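Local coordinates for sialidase domain-containing protein (PDB 5HX0), which is of unknown function but folds as a six-bladed beta-propeller with BNR-like repeats, as in the non-viral sialidases, so a role in glycan recognition or processing is conceivable, at residues 61-66 and 370-375; 69-74 and 101-106; 194-199 and 225-230; 165-170 and 202-207. One frame throughout, in Å; residues are numbered along the deposited sequence. Where two conformers were deposited one is given.

Overall arrangement
The four contacts form two groups across the propeller. Interactions 1 and 2 have centres 8 Å apart and share a blade: strands 56-65 and 71-79 are neighbours there, joined by S62 O with A74 N and I64 O with V72 N, so interaction 2 carries outward the sheet that interaction 1 fastens to the last blade. Interactions 3 and 4, also with centres 8 Å apart, are interleaved along the chain; Y207 O meets A225 N, and N196 O meets L204 N. The centres of interactions 1 and 4 are 28 Å apart. The side chains of Y207 (interaction 4) and T227 (interaction 3) lie about 3 and 4 Å from bound tetraethylene glycol, probably from the crystallisation liquor.

Interaction 1: 61-66 and 370-375; sequences PSVIKK and WAVQLD
Strands 61-65 and 370-375 run almost parallel, 10° apart with 6.2 Å between their axes, S62 level with W370 and I64 with V372; no backbone hydrogen bond spans the gap, but a water donates to both V63 O and A371 O. W370 takes up much of the space between them. With CG anti to the backbone N (chi1 -162°), its indole lies flat against the other strand, and S62 CB sits over the six-membered ring, 3.4 Å from its centroid, in a CH-pi contact. In one of its two conformers, S62 OG points away from the indole and bonds to P127 O and L129 N, which binds this strand to the next blade as well. V63 sends one branch to each of two partners: CG1 slides past W370 CD1 at 3.7 Å, while CG2 meets V372 CG1 at 3.8 Å, the two valines crossing at about a right angle. The other methyl of V372, CG2, packs against K65 CB. Beyond that point the lysine leaves the strand, bends at its last two torsions and brings NZ to Q373 O at 2.7 Å, approaching 32° out of the carbonyl plane. Q373 turns its own amide the other way, and its NE2 donates to D375 O at 2.8 Å, next to the classic beta bulge formed by L374 and D375 against strand 378-385. Two innermost strands side by side, one from the first blade and one from the last, mark the closure of a beta-propeller; strand 42-51, outermost in that last blade, completes it in the Velcro manner.

Interaction 2: 69-74 and 101-106; sequences GEIVLA and VKSKDG
K102 and E70 reach past each other on one face of an antiparallel strand pair, and the lysine can be followed outward. Its CB lies 3.6 Å from I71 O, whose carbonyl also receives a CA-H contact from the same residue. CG moves on toward the carboxylate carbon of E70, and CD passes E70 OE1 at 3.5 Å, with CE equally near. CG is anti to the carbonyl carbon (chi1 -62°) and the chain is extended beyond it, which carries NZ past the carboxylate: the salt bridge from K102 NZ to E70 OE1 is long, 3.8 Å. A water mends the gap, accepting from K102 NZ at 2.7 Å and donating to E70 OE1 at 2.8 Å, while E114 gives the ammonium a direct ionic partner. Between the two backbones, I71 with S103 and L73 with V101 form the hydrogen-bonded pairs, and I71 N meets S103 O at 2.8 Å. These are the second and third strands of a propeller blade, and the turn leaving the third, S103 to W109, reads like a shortened Asp box, the motif of BNR repeats. S103 OG is its anchor: it accepts from D105 N, an ST turn, and from G106 N at 2.7 Å, an ST motif, and bonds to T108 O. D105 OD1 in turn holds the backbone N of K107 and T108. On the face opposite K102, I71 runs its CD1 up to this turn, 3.4 Å from G106 N, and touches W109, which V101 and S103 also contact. At the rim another water donates to G69 O and K104 O.

Interaction 3: 194-199 and 225-230; sequences EINYTA and AATDRQ
E194 opens the segment by gripping T227. Its chain bends at chi2 (66°), swinging the carboxylate round to the strand, where OE1 accepts T227 N at 2.9 Å from well above the carboxylate plane, 49° out of it. Two waters also donate to OE1, one carrying on to A225 O and the other to T227 OG1, so three donors hold this oxygen. OE2 turns back to its own segment and takes N196 N at 2.9 Å on its anti lone pair, tightening the chain there. Next, I195 N donates to T227 O at 2.9 Å, completing a two-point hold on T227. The isoleucine side chain lies along the same edge: CD1 reaches T227 CG2 at 3.9 Å and Q230 CB at 3.7 Å, the I195 and Q230 side chains crossing at about a right angle. At N196 the backbone pairs with L204, and from Y197 on the chain leaves the strand. A226 and D228 bond to the neighbouring strand 234-242, where D228 and R229 make a classic beta bulge. The loop between two blades thus takes over the other edge of strand 220-229, beyond the short inner strand 213-214 of this propeller blade.

Interaction 4: 165-170 and 202-207; sequences AVFLGG and EKLPAY
F167 and Y207 meet in a T-shaped stack, the edge of the phenylalanine driven into the face of the tyrosine, with the planes at 87° and the centroids 4.8 Å apart. CZ of F167 stands over the middle of the tyrosine ring, and CE2 comes within 3.5 Å of Y207 CE1. Each ring is delivered differently. F167 has CG anti to the backbone N (chi1 -165°) and reaches out from its strand, while Y207 holds its ring between the backbone N and carbonyl carbon, with CB 3.7 Å from G170 CA. L204 comes across F167 at about a right angle: its CD2 lies 3.8 Å from F167 CE2, and CD1 packs against the backbone at G169 N, 3.6 Å away. That same G169 N sits over the centre of the F167 ring. With no side chains at G169 and G170, the loop can close onto the strand. G170 N donates to P205 O at 3.1 Å, a straight bond at the hydrogen that nevertheless meets the oxygen from above the carbonyl plane, and G170 CA makes a weaker contact with A206 O. W144 and Y142, on strand 137-145, extend the aromatic group, ring against ring with F167 and Y207 respectively. The cluster lies at the seam between the second and third propeller blades, where the connecting loop covers a strand of the second and Y207 pairs with A225 of the third.

Interaction 1: 61-66 and 370-375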
# COMPACT_ATOMS: atom_id res chain seq x y z
N PRO A 61 17.88 3.40 1.14
CA PRO A 61 17.54 3.71 2.53
C PRO A 61 17.85 5.14 2.94
O PRO A 61 18.71 5.82 2.36
CB PRO A 61 18.42 2.73 3.32
CG PRO A 61 19.72 2.69 2.45
CD PRO A 61 19.20 2.74 1.01
N SER A 62 17.10 5.62 3.93
CA SER A 62 17.53 6.77 4.72
C SER A 62 17.27 6.43 6.18
O SER A 62 16.48 5.54 6.50
CB SER A 62 16.83 8.07 4.30
OG SER A 62 15.45 8.02 4.54
N VAL A 63 17.96 7.13 7.07
CA VAL A 63 17.93 6.72 8.48
C VAL A 63 18.16 7.93 9.39
O VAL A 63 18.95 8.83 9.08
CB VAL A 63 18.95 5.57 8.72
CG1 VAL A 63 20.36 5.98 8.27
CG2 VAL A 63 18.95 5.15 10.17
N ILE A 64 17.42 7.94 10.50
CA ILE A 64 17.52 8.96 11.55
C ILE A 64 17.63 8.23 12.88
O ILE A 64 17.38 7.03 12.97
CB ILE A 64 16.30 9.90 11.55
CG1 ILE A 64 15.05 9.04 11.77
CG2 ILE A 64 16.19 10.66 10.20
CD1 ILE A 64 13.83 9.78 12.19
N LYS A 65 18.03 8.96 13.93
CA LYS A 65 17.98 8.43 15.29
C LYS A 65 17.19 9.40 16.15
O LYS A 65 17.55 10.58 16.23
CB LYS A 65 19.39 8.21 15.87
CG LYS A 65 19.35 7.63 17.29
CD LYS A 65 20.75 7.34 17.86
CE LYS A 65 21.43 8.59 18.44
NZ LYS A 65 22.06 9.52 17.43
N LYS A 66 16.11 8.93 16.77
CA LYS A 66 15.24 9.82 17.52
C LYS A 66 15.84 10.15 18.88
O LYS A 66 16.75 9.47 19.36
CB LYS A 66 13.86 9.19 17.71
CG LYS A 66 13.18 8.84 16.40
CD LYS A 66 11.67 8.68 16.59
CE LYS A 66 11.35 7.49 17.43
NZ LYS A 66 9.87 7.41 17.70
N TRP A 370 23.53 6.16 3.39
CA TRP A 370 22.96 7.19 4.25
C TRP A 370 23.46 6.90 5.66
O TRP A 370 23.23 5.80 6.18
CB TRP A 370 21.42 7.15 4.18
CG TRP A 370 20.74 8.40 4.69
CD1 TRP A 370 20.72 8.88 5.97
CD2 TRP A 370 19.96 9.31 3.90
NE1 TRP A 370 19.97 10.05 6.03
CE2 TRP A 370 19.49 10.32 4.77
CE3 TRP A 370 19.60 9.36 2.55
CZ2 TRP A 370 18.67 11.37 4.32
CZ3 TRP A 370 18.80 10.39 2.12
CH2 TRP A 370 18.34 11.38 2.99
N ALA A 371 24.14 7.87 6.28
CA ALA A 371 24.79 7.63 7.56
C ALA A 371 24.02 8.27 8.70
O ALA A 371 23.32 9.28 8.52
CB ALA A 371 26.23 8.15 7.55
N VAL A 372 24.17 7.70 9.89
CA VAL A 372 23.58 8.24 11.11
C VAL A 372 24.55 8.04 12.25
O VAL A 372 25.26 7.03 12.32
CB VAL A 372 22.20 7.58 11.40
CG1 VAL A 372 22.37 6.10 11.60
CG2 VAL A 372 21.56 8.24 12.63
N GLN A 373 24.61 9.02 13.16
CA GLN A 373 25.49 8.92 14.32
C GLN A 373 24.85 7.97 15.33
O GLN A 373 23.70 8.18 15.73
CB GLN A 373 25.70 10.30 14.94
CG GLN A 373 26.87 10.38 15.92
CD GLN A 373 28.20 10.46 15.19
OE1 GLN A 373 28.33 11.17 14.19
NE2 GLN A 373 29.20 9.72 15.67
N LEU A 374 25.57 6.93 15.72
CA LEU A 374 25.07 6.01 16.74
C LEU A 374 25.33 6.55 18.15
O LEU A 374 24.44 6.54 19.01
CB LEU A 374 25.70 4.63 16.57
CG LEU A 374 25.30 3.91 15.29
CD1 LEU A 374 25.97 2.52 15.20
CD2 LEU A 374 23.79 3.80 15.18
N ASP A 375 26.56 6.97 18.41
CA ASP A 375 26.95 7.63 19.64
C ASP A 375 28.18 8.48 19.32
O ASP A 375 28.55 8.63 18.15
CB ASP A 375 27.19 6.63 20.77
CG ASP A 375 28.29 5.63 20.47
OD1 ASP A 375 29.27 5.96 19.76
OD2 ASP A 375 28.17 4.50 20.98
O HOH W 1 21.05 10.58 9.32

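Interaction 2: 69-74 and 101-106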
# COMPACT_ATOMS: atom_id res chain seq x y z
N GLY A 69 16.34 7.43 21.39
CA GLY A 69 17.31 6.38 21.13
C GLY A 69 16.95 5.44 19.99
O GLY A 69 17.81 4.68 19.53
N GLU A 70 15.70 5.48 19.51
CA GLU A 70 15.28 4.56 18.46
C GLU A 70 15.82 5.03 17.12
O GLU A 70 15.60 6.17 16.71
CB GLU A 70 13.76 4.46 18.42
CG GLU A 70 13.25 3.44 17.41
CD GLU A 70 11.75 3.23 17.57
OE1 GLU A 70 10.96 4.01 17.00
OE2 GLU A 70 11.36 2.30 18.31
N ILE A 71 16.52 4.14 16.42
CA ILE A 71 16.97 4.37 15.07
C ILE A 71 15.88 3.91 14.12
O ILE A 71 15.41 2.77 14.21
CB ILE A 71 18.29 3.62 14.81
CG1 ILE A 71 19.34 4.01 15.85
CG2 ILE A 71 18.79 3.85 13.37
CD1 ILE A 71 20.43 2.96 16.01
N VAL A 72 15.46 4.79 13.21
CA VAL A 72 14.39 4.48 12.26
C VAL A 72 14.99 4.55 10.86
O VAL A 72 15.46 5.61 10.44
CB VAL A 72 13.22 5.47 12.38
CG1 VAL A 72 12.09 5.04 11.41
CG2 VAL A 72 12.73 5.54 13.81
N LEU A 73 14.95 3.44 10.13
CA LEU A 73 15.47 3.41 8.77
C LEU A 73 14.33 3.13 7.79
O LEU A 73 13.66 2.10 7.89
CB LEU A 73 16.60 2.38 8.62
CG LEU A 73 17.24 2.21 7.22
CD1 LEU A 73 18.67 1.67 7.36
CD2 LEU A 73 16.45 1.29 6.31
N ALA A 74 14.15 4.05 6.84
CA ALA A 74 13.10 3.95 5.82
C ALA A 74 13.72 3.42 4.54
O ALA A 74 14.86 3.75 4.22
CB ALA A 74 12.46 5.31 5.54
N VAL A 101 12.38 -0.27 9.17
CA VAL A 101 12.77 -1.15 10.27
C VAL A 101 13.47 -0.28 11.30
O VAL A 101 13.86 0.86 11.01
CB VAL A 101 13.67 -2.34 9.83
CG1 VAL A 101 12.86 -3.36 8.97
CG2 VAL A 101 14.89 -1.84 9.07
N LYS A 102 13.58 -0.80 12.52
CA LYS A 102 14.03 -0.01 13.68
C LYS A 102 15.08 -0.77 14.48
O LYS A 102 15.14 -2.00 14.45
CB LYS A 102 12.84 0.34 14.60
CG LYS A 102 11.78 1.19 13.92
CD LYS A 102 10.53 1.37 14.80
CE LYS A 102 9.64 2.48 14.19
NZ LYS A 102 8.27 2.62 14.77
N SER A 103 15.88 -0.01 15.23
CA SER A 103 16.99 -0.58 16.00
C SER A 103 17.28 0.32 17.20
O SER A 103 17.09 1.54 17.13
CB SER A 103 18.26 -0.71 15.14
OG SER A 103 19.36 -1.21 15.90
N LYS A 104 17.73 -0.29 18.29
CA LYS A 104 18.27 0.48 19.40
C LYS A 104 19.77 0.68 19.30
O LYS A 104 20.31 1.55 19.99
CB LYS A 104 17.97 -0.21 20.73
CG LYS A 104 16.50 -0.26 21.09
CD LYS A 104 16.24 -1.22 22.23
CE LYS A 104 14.75 -1.58 22.33
NZ LYS A 104 14.30 -2.46 21.22
N ASP A 105 20.46 -0.10 18.50
CA ASP A 105 21.92 -0.06 18.53
C ASP A 105 22.60 0.02 17.17
O ASP A 105 23.82 0.17 17.14
CB ASP A 105 22.47 -1.27 19.28
CG ASP A 105 21.93 -2.59 18.75
OD1 ASP A 105 21.44 -2.67 17.60
OD2 ASP A 105 21.99 -3.57 19.51
N GLY A 106 21.86 -0.09 16.06
CA GLY A 106 22.45 -0.13 14.74
C GLY A 106 22.77 -1.52 14.25
O GLY A 106 23.06 -1.70 13.05
O HOH W 2 20.44 4.47 20.15
O HOH W 3 8.53 2.63 17.43

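Interaction 3: 194-199 and 225-230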
# COMPACT_ATOMS: atom_id res chain seq x y z
N GLU A 194 11.14 22.86 -14.53
CA GLU A 194 10.63 21.52 -14.81
C GLU A 194 9.60 21.54 -15.94
O GLU A 194 8.59 22.25 -15.85
CB GLU A 194 9.99 20.94 -13.54
CG GLU A 194 9.19 19.66 -13.74
CD GLU A 194 10.10 18.49 -14.15
OE1 GLU A 194 11.04 18.20 -13.39
OE2 GLU A 194 9.88 17.90 -15.22
N ILE A 195 9.81 20.71 -16.96
CA ILE A 195 8.91 20.73 -18.11
C ILE A 195 7.77 19.72 -18.05
O ILE A 195 6.81 19.88 -18.81
CB ILE A 195 9.66 20.47 -19.43
CG1 ILE A 195 10.14 19.01 -19.47
CG2 ILE A 195 10.79 21.52 -19.63
CD1 ILE A 195 10.89 18.63 -20.72
N ASN A 196 7.86 18.70 -17.21
CA ASN A 196 6.92 17.58 -17.29
C ASN A 196 5.59 17.88 -16.60
O ASN A 196 5.49 18.72 -15.70
CB ASN A 196 7.52 16.32 -16.67
CG ASN A 196 8.62 15.74 -17.50
OD1 ASN A 196 9.76 15.61 -17.04
ND2 ASN A 196 8.31 15.41 -18.74
N TYR A 197 4.56 17.16 -17.06
CA TYR A 197 3.31 16.97 -16.35
C TYR A 197 3.28 15.57 -15.73
O TYR A 197 3.89 14.64 -16.27
CB TYR A 197 2.10 17.14 -17.29
CG TYR A 197 1.97 18.56 -17.80
CD1 TYR A 197 1.28 19.51 -17.06
CD2 TYR A 197 2.56 18.95 -18.99
CE1 TYR A 197 1.17 20.83 -17.50
CE2 TYR A 197 2.45 20.27 -19.44
CZ TYR A 197 1.75 21.20 -18.69
OH TYR A 197 1.63 22.50 -19.11
N THR A 198 2.57 15.43 -14.61
CA THR A 198 2.39 14.12 -14.00
C THR A 198 1.47 13.23 -14.84
O THR A 198 0.79 13.69 -15.76
CB THR A 198 1.77 14.22 -12.60
OG1 THR A 198 0.37 14.53 -12.73
CG2 THR A 198 2.47 15.28 -11.75
N ALA A 199 1.39 11.95 -14.45
CA ALA A 199 0.47 11.05 -15.13
C ALA A 199 -1.00 11.46 -14.97
O ALA A 199 -1.87 10.89 -15.64
CB ALA A 199 0.65 9.63 -14.61
N ALA A 225 15.60 18.14 -8.13
CA ALA A 225 15.96 17.91 -9.52
C ALA A 225 14.81 18.38 -10.40
O ALA A 225 13.65 18.34 -9.99
CB ALA A 225 16.24 16.43 -9.79
N ALA A 226 15.14 18.81 -11.62
CA ALA A 226 14.09 19.17 -12.57
C ALA A 226 14.56 18.82 -13.97
O ALA A 226 15.73 19.03 -14.32
CB ALA A 226 13.73 20.67 -12.48
N THR A 227 13.65 18.24 -14.76
CA THR A 227 13.92 18.00 -16.18
C THR A 227 13.72 19.32 -16.91
O THR A 227 12.61 19.87 -16.90
CB THR A 227 12.97 16.95 -16.76
OG1 THR A 227 13.16 15.70 -16.10
CG2 THR A 227 13.23 16.75 -18.26
N ASP A 228 14.79 19.85 -17.51
CA ASP A 228 14.72 21.13 -18.19
C ASP A 228 14.93 21.04 -19.70
O ASP A 228 14.87 22.06 -20.38
CB ASP A 228 15.71 22.14 -17.58
CG ASP A 228 17.15 21.67 -17.55
OD1 ASP A 228 17.53 20.69 -18.24
OD2 ASP A 228 17.92 22.32 -16.81
N ARG A 229 15.15 19.84 -20.23
CA ARG A 229 15.21 19.62 -21.67
C ARG A 229 14.71 18.21 -21.92
O ARG A 229 14.98 17.30 -21.13
CB ARG A 229 16.63 19.79 -22.23
CG ARG A 229 16.76 19.44 -23.71
CD ARG A 229 18.08 19.94 -24.28
NE ARG A 229 19.22 19.10 -23.88
CZ ARG A 229 20.48 19.54 -23.84
NH1 ARG A 229 20.75 20.80 -24.17
NH2 ARG A 229 21.46 18.72 -23.48
N GLN A 230 13.98 18.02 -23.02
CA GLN A 230 13.36 16.73 -23.24
C GLN A 230 14.19 15.80 -24.12
O GLN A 230 14.28 14.60 -23.83
CB GLN A 230 11.98 16.93 -23.85
CG GLN A 230 11.19 15.65 -24.00
CD GLN A 230 9.83 15.90 -24.60
OE1 GLN A 230 9.43 17.05 -24.83
NE2 GLN A 230 9.10 14.82 -24.86
O HOH W 4 11.01 18.92 -10.69
O HOH W 5 11.84 15.63 -13.82

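Interaction 4: 165-170 and 202-207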
# COMPACT_ATOMS: atom_id res chain seq x y z
N ALA A 165 6.13 3.02 -17.05
CA ALA A 165 5.45 3.81 -16.04
C ALA A 165 5.59 5.30 -16.35
O ALA A 165 6.55 5.72 -16.99
CB ALA A 165 6.02 3.50 -14.65
N VAL A 166 4.61 6.08 -15.89
CA VAL A 166 4.58 7.52 -16.12
C VAL A 166 4.86 8.24 -14.80
O VAL A 166 4.19 7.99 -13.80
CB VAL A 166 3.24 7.97 -16.73
CG1 VAL A 166 3.25 9.48 -16.98
CG2 VAL A 166 2.97 7.20 -18.01
N PHE A 167 5.83 9.14 -14.83
CA PHE A 167 6.35 9.77 -13.62
C PHE A 167 5.29 10.62 -12.93
O PHE A 167 4.52 11.34 -13.58
CB PHE A 167 7.57 10.62 -14.02
CG PHE A 167 8.43 11.06 -12.86
CD1 PHE A 167 8.64 10.22 -11.79
CD2 PHE A 167 9.06 12.29 -12.88
CE1 PHE A 167 9.45 10.63 -10.72
CE2 PHE A 167 9.86 12.71 -11.83
CZ PHE A 167 10.05 11.87 -10.75
N LEU A 168 5.23 10.55 -11.60
CA LEU A 168 4.32 11.41 -10.84
C LEU A 168 5.01 12.56 -10.12
O LEU A 168 4.31 13.45 -9.60
CB LEU A 168 3.53 10.61 -9.80
CG LEU A 168 2.56 9.54 -10.31
CD1 LEU A 168 2.11 8.65 -9.13
CD2 LEU A 168 1.37 10.22 -10.99
N GLY A 169 6.33 12.55 -10.03
CA GLY A 169 6.98 13.58 -9.25
C GLY A 169 6.77 13.39 -7.75
O GLY A 169 6.35 12.33 -7.28
N GLY A 170 7.04 14.47 -7.01
CA GLY A 170 7.26 14.35 -5.59
C GLY A 170 6.01 14.39 -4.72
O GLY A 170 4.94 14.86 -5.11
N GLU A 202 -1.16 17.09 -13.87
CA GLU A 202 -0.75 18.24 -13.08
C GLU A 202 0.67 18.64 -13.47
O GLU A 202 1.45 17.81 -13.96
CB GLU A 202 -0.80 17.92 -11.58
CG GLU A 202 -2.09 17.27 -11.12
CD GLU A 202 -3.14 18.29 -10.71
OE1 GLU A 202 -2.77 19.29 -10.06
OE2 GLU A 202 -4.34 18.09 -11.04
N LYS A 203 1.01 19.90 -13.25
CA LYS A 203 2.42 20.28 -13.38
C LYS A 203 3.23 19.53 -12.34
O LYS A 203 2.82 19.42 -11.18
CB LYS A 203 2.59 21.79 -13.23
CG LYS A 203 1.99 22.59 -14.41
CD LYS A 203 2.57 24.00 -14.50
CE LYS A 203 2.19 24.84 -13.28
NZ LYS A 203 0.75 25.22 -13.28
N LEU A 204 4.37 19.00 -12.75
CA LEU A 204 5.06 17.99 -11.93
C LEU A 204 5.62 18.59 -10.64
O LEU A 204 6.48 19.48 -10.70
CB LEU A 204 6.19 17.34 -12.73
CG LEU A 204 6.77 16.07 -12.08
CD1 LEU A 204 6.29 14.84 -12.81
CD2 LEU A 204 8.31 16.13 -12.04
N PRO A 205 5.20 18.11 -9.46
CA PRO A 205 5.83 18.56 -8.21
C PRO A 205 7.31 18.18 -8.16
O PRO A 205 7.71 17.09 -8.57
CB PRO A 205 5.04 17.80 -7.13
CG PRO A 205 3.74 17.37 -7.81
CD PRO A 205 4.15 17.10 -9.23
N ALA A 206 8.12 19.08 -7.61
CA ALA A 206 9.55 18.81 -7.47
C ALA A 206 9.80 17.61 -6.53
O ALA A 206 8.95 17.21 -5.75
CB ALA A 206 10.28 20.05 -6.96
N TYR A 207 11.03 17.09 -6.57
CA TYR A 207 11.36 15.80 -5.94
C TYR A 207 12.88 15.67 -5.95
O TYR A 207 13.57 16.35 -6.71
CB TYR A 207 10.74 14.62 -6.72
CG TYR A 207 11.41 14.52 -8.08
CD1 TYR A 207 11.00 15.33 -9.12
CD2 TYR A 207 12.53 13.68 -8.29
CE1 TYR A 207 11.64 15.31 -10.35
CE2 TYR A 207 13.18 13.66 -9.51
CZ TYR A 207 12.73 14.48 -10.54
OH TYR A 207 13.37 14.50 -11.76